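Local coordinates for ribosomal RNA processing protein 6 (Trypanosoma brucei brucei, PDB 4NLC) that probably trims RNA from the 3' end as an exosome-associated exoribonuclease acting in ribosomal RNA processing, represented here by its catalytic core, at residues Leu126-Arg129 with Ala130-Leu134; Asp273-Tyr276 with Lys277-Leu280. The protein carries 1 engineered substitution. One frame throughout, in Å; residues are numbered along the deposited sequence.

Contact 1. Residues Leu126-Arg129 with Ala130-Leu134; sequences LKVR and ANMYL
The carbonyl oxygen of Arg129 is met by two groups: a water that donates a hydrogen bond to it, and, weakly, the backbone N of Met132, 3.5 Å from Arg129 O with a nearly straight N-H...O angle of 169°. The same water accepts a weak bond from Tyr133 N, so it bridges the backbone over one residue more than the direct bond does. One residue earlier the grip is shorter, Asn131 N lying 2.8 Å from Val128 O. Both direct bonds join residues three apart, the pattern of a 3-10 turn, and Leu134 N to Asn131 O continues it. A type I beta turn from Leu126 to Arg129 overlaps the start of this short 3-10 segment at Arg129.

Side chains pack closely against these carbonyls. Met132 lays its CG 3.4 Å from Val128 O; a bend at chi2 (-61°) then brings SD to 3.9 Å from Val128 CG2, and the two side chains cross at about a right angle. Asn131 leans back over the turn, its OD1 3.9 Å from Val128 CB. Arg129 departs from the turn instead: with CG opposite the backbone N (chi1 -176°) and an extended chain, its guanidinium group reaches a salt bridge with Asp161 and a cation-pi contact with Phe9.

The segment follows strand 120-123 and leads to helix 136-140 in the exonuclease domain. Val128 touches both Val123 of that strand and Leu80 of helix 77-87, while Met132 packs on Val123 and on Met112 of strand 108-115.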
# COMPACT_ATOMS: atom_id res chain seq x y z
N LEU A 126 -11.76 -4.74 3.34
CA LEU A 126 -12.03 -4.51 4.74
C LEU A 126 -13.00 -5.55 5.23
O LEU A 126 -12.72 -6.24 6.20
CB LEU A 126 -12.56 -3.09 4.99
CG LEU A 126 -11.53 -1.96 4.86
CD1 LEU A 126 -12.19 -0.58 5.04
CD2 LEU A 126 -10.36 -2.16 5.83
N LYS A 127 -14.11 -5.71 4.53
CA LYS A 127 -15.16 -6.66 4.87
C LYS A 127 -14.69 -8.10 4.73
O LYS A 127 -15.10 -8.93 5.54
CB LYS A 127 -16.44 -6.40 4.05
CG LYS A 127 -17.66 -7.02 4.70
CD LYS A 127 -18.87 -6.12 4.71
CE LYS A 127 -20.07 -6.85 5.26
NZ LYS A 127 -19.81 -7.41 6.62
N VAL A 128 -13.83 -8.41 3.75
CA VAL A 128 -13.34 -9.80 3.58
C VAL A 128 -11.82 -9.91 3.86
O VAL A 128 -11.18 -10.86 3.41
CB VAL A 128 -13.78 -10.48 2.23
CG1 VAL A 128 -15.30 -10.51 2.11
CG2 VAL A 128 -13.16 -9.80 1.02
N ARG A 129 -11.28 -8.97 4.70
CA ARG A 129 -9.87 -8.93 5.11
C ARG A 129 -9.35 -10.29 5.52
O ARG A 129 -8.31 -10.72 5.01
CB ARG A 129 -9.64 -7.93 6.25
CG ARG A 129 -8.16 -7.79 6.66
CD ARG A 129 -8.04 -6.81 7.81
NE ARG A 129 -6.75 -6.87 8.49
CZ ARG A 129 -5.66 -6.23 8.08
NH1 ARG A 129 -5.69 -5.48 6.98
NH2 ARG A 129 -4.53 -6.34 8.76
N ALA A 130 -10.08 -10.97 6.43
CA ALA A 130 -9.73 -12.28 7.00
C ALA A 130 -9.76 -13.42 5.97
O ALA A 130 -9.19 -14.48 6.24
CB ALA A 130 -10.67 -12.61 8.15
N ASN A 131 -10.41 -13.21 4.81
CA ASN A 131 -10.60 -14.23 3.78
C ASN A 131 -9.80 -14.02 2.51
O ASN A 131 -9.92 -14.82 1.57
CB ASN A 131 -12.10 -14.30 3.43
CG ASN A 131 -12.98 -14.21 4.66
OD1 ASN A 131 -13.58 -13.18 4.97
ND2 ASN A 131 -12.97 -15.25 5.45
N MET A 132 -9.01 -12.95 2.44
CA MET A 132 -8.26 -12.61 1.22
C MET A 132 -7.23 -13.68 0.81
O MET A 132 -6.90 -13.78 -0.37
CB MET A 132 -7.62 -11.22 1.34
CG MET A 132 -8.62 -10.08 1.27
SD MET A 132 -9.53 -10.01 -0.28
CE MET A 132 -8.27 -9.32 -1.35
N TYR A 133 -6.81 -14.54 1.76
CA TYR A 133 -5.88 -15.65 1.52
C TYR A 133 -6.41 -16.61 0.43
O TYR A 133 -5.63 -17.28 -0.24
CB TYR A 133 -5.59 -16.41 2.83
CG TYR A 133 -6.76 -17.20 3.38
CD1 TYR A 133 -7.00 -18.51 2.98
CD2 TYR A 133 -7.59 -16.66 4.36
CE1 TYR A 133 -8.04 -19.25 3.52
CE2 TYR A 133 -8.64 -17.40 4.91
CZ TYR A 133 -8.88 -18.68 4.46
OH TYR A 133 -9.92 -19.43 4.97
N LEU A 134 -7.75 -16.62 0.25
CA LEU A 134 -8.45 -17.43 -0.78
C LEU A 134 -8.07 -17.05 -2.21
O LEU A 134 -8.36 -17.80 -3.13
CB LEU A 134 -9.98 -17.42 -0.60
CG LEU A 134 -10.50 -18.09 0.70
CD1 LEU A 134 -11.96 -17.80 0.91
CD2 LEU A 134 -10.23 -19.59 0.71
O HOH W 1 -6.06 -12.96 4.31

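Contact 2. Residues Asp273-Tyr276 with Lys277-Leu280; sequences DVTY and KQAL
Lys277 lies over one face of the Tyr276 ring, its aliphatic chain running obliquely past the aromatic plane. The closest part is CG, in a CH-pi contact 3.9 Å from the ring centroid and 22° off the ring normal; CD continues toward the hydroxyl end of the tyrosine. Tyr276 offers this face because its CG stands between the backbone N and the carbonyl carbon (chi1 80°), which also brings ring atom CG to 3.2 Å from Lys277 N. A bend at chi3 (-75°) then turns the lysine chain back toward the backbone, setting CE 3.3 Å from Asp273 O.

The arrangement belongs to the first turn of helix 275-280, with Val274 in the N-cap position. Val274 O receives Lys277 N at 2.8 Å and, weakly, Gln278 N. Farther on, i to i+4 bonds run from Ala279 N to Thr275 O (3.1 Å) and from Leu280 N to Tyr276 O (2.9 Å), the latter oxygen also taking a weak bond from Ala279 N.

Gln278 lies across Val274: its extended chain sets the amide beside the valine, NE2 3.6 Å from Val274 CG1, while OE1 turns toward the backbone of Thr275, 3.6 Å from Thr275 CA. Thr275 OG1 is itself hydrogen-bonded to Asp271 N, just before the helix, and Asp273 forms a salt bridge with Arg296. Tyr276 packs on Arg296 and Phe299 of helix 289-309, and Leu280 on Ile319, Val322 and Leu323 of helix 319-328.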
# COMPACT_ATOMS: atom_id res chain seq x y z
N ASP A 273 17.86 6.89 17.60
CA ASP A 273 19.03 7.75 17.47
C ASP A 273 19.02 8.55 16.15
O ASP A 273 19.80 9.49 16.03
CB ASP A 273 20.35 6.92 17.52
CG ASP A 273 20.46 5.80 18.55
OD1 ASP A 273 19.90 5.95 19.65
OD2 ASP A 273 21.15 4.81 18.26
N VAL A 274 18.19 8.14 15.14
CA VAL A 274 18.21 8.70 13.78
C VAL A 274 16.87 9.29 13.25
O VAL A 274 16.89 10.42 12.77
CB VAL A 274 18.78 7.63 12.77
CG1 VAL A 274 18.84 8.16 11.34
CG2 VAL A 274 20.15 7.11 13.21
N THR A 275 15.77 8.49 13.23
CA THR A 275 14.46 8.83 12.62
C THR A 275 14.02 10.29 12.84
O THR A 275 13.62 10.94 11.87
CB THR A 275 13.34 7.85 13.00
OG1 THR A 275 13.80 6.51 12.84
CG2 THR A 275 12.08 8.01 12.15
N TYR A 276 14.11 10.80 14.10
CA TYR A 276 13.75 12.18 14.42
C TYR A 276 14.49 13.23 13.52
O TYR A 276 13.86 14.18 13.08
CB TYR A 276 13.94 12.46 15.93
CG TYR A 276 15.36 12.74 16.37
CD1 TYR A 276 16.24 11.70 16.65
CD2 TYR A 276 15.82 14.05 16.51
CE1 TYR A 276 17.55 11.96 17.04
CE2 TYR A 276 17.12 14.31 16.92
CZ TYR A 276 17.98 13.26 17.19
OH TYR A 276 19.27 13.52 17.59
N LYS A 277 15.79 13.00 13.23
CA LYS A 277 16.60 13.89 12.38
C LYS A 277 16.12 13.85 10.92
O LYS A 277 16.15 14.88 10.24
CB LYS A 277 18.09 13.51 12.42
CG LYS A 277 18.83 13.91 13.70
CD LYS A 277 20.28 13.41 13.70
CE LYS A 277 20.40 11.93 13.95
NZ LYS A 277 21.16 11.24 12.87
N GLN A 278 15.68 12.66 10.46
CA GLN A 278 15.19 12.45 9.09
C GLN A 278 13.86 13.17 8.85
O GLN A 278 13.59 13.60 7.74
CB GLN A 278 15.04 10.95 8.80
CG GLN A 278 16.38 10.23 8.62
CD GLN A 278 16.29 8.72 8.67
OE1 GLN A 278 15.36 8.13 9.25
NE2 GLN A 278 17.29 8.05 8.13
N ALA A 279 13.04 13.29 9.91
CA ALA A 279 11.72 13.91 9.85
C ALA A 279 11.74 15.40 10.18
O ALA A 279 10.91 16.15 9.65
CB ALA A 279 10.77 13.18 10.77
N LEU A 280 12.65 15.83 11.07
CA LEU A 280 12.72 17.24 11.46
C LEU A 280 13.73 18.05 10.64
O LEU A 280 13.63 19.28 10.63
CB LEU A 280 12.94 17.41 12.98
CG LEU A 280 11.81 16.88 13.90
CD1 LEU A 280 12.28 16.75 15.33
CD2 LEU A 280 10.56 17.74 13.83

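In the fold
Contact 1 closes well before contact 2 opens along the chain, and the two lie on opposite sides of its centre, with their own centres about 36 Å apart and their nearest atoms about 22 Å apart, so they do not touch. Contact 1 belongs to the 3'-5' exonuclease domain, where it links strand 120-123 of the six-stranded mixed sheet to helix 136-140. Contact 2 begins helix 275-280, which packs against helices 289-309 and 319-328 of the helical region that carries the HRDC domain. They share no helix, strand or sheet. Together they sample the two-part build of this catalytic core, an RNase H-like nuclease domain followed by a helical HRDC module.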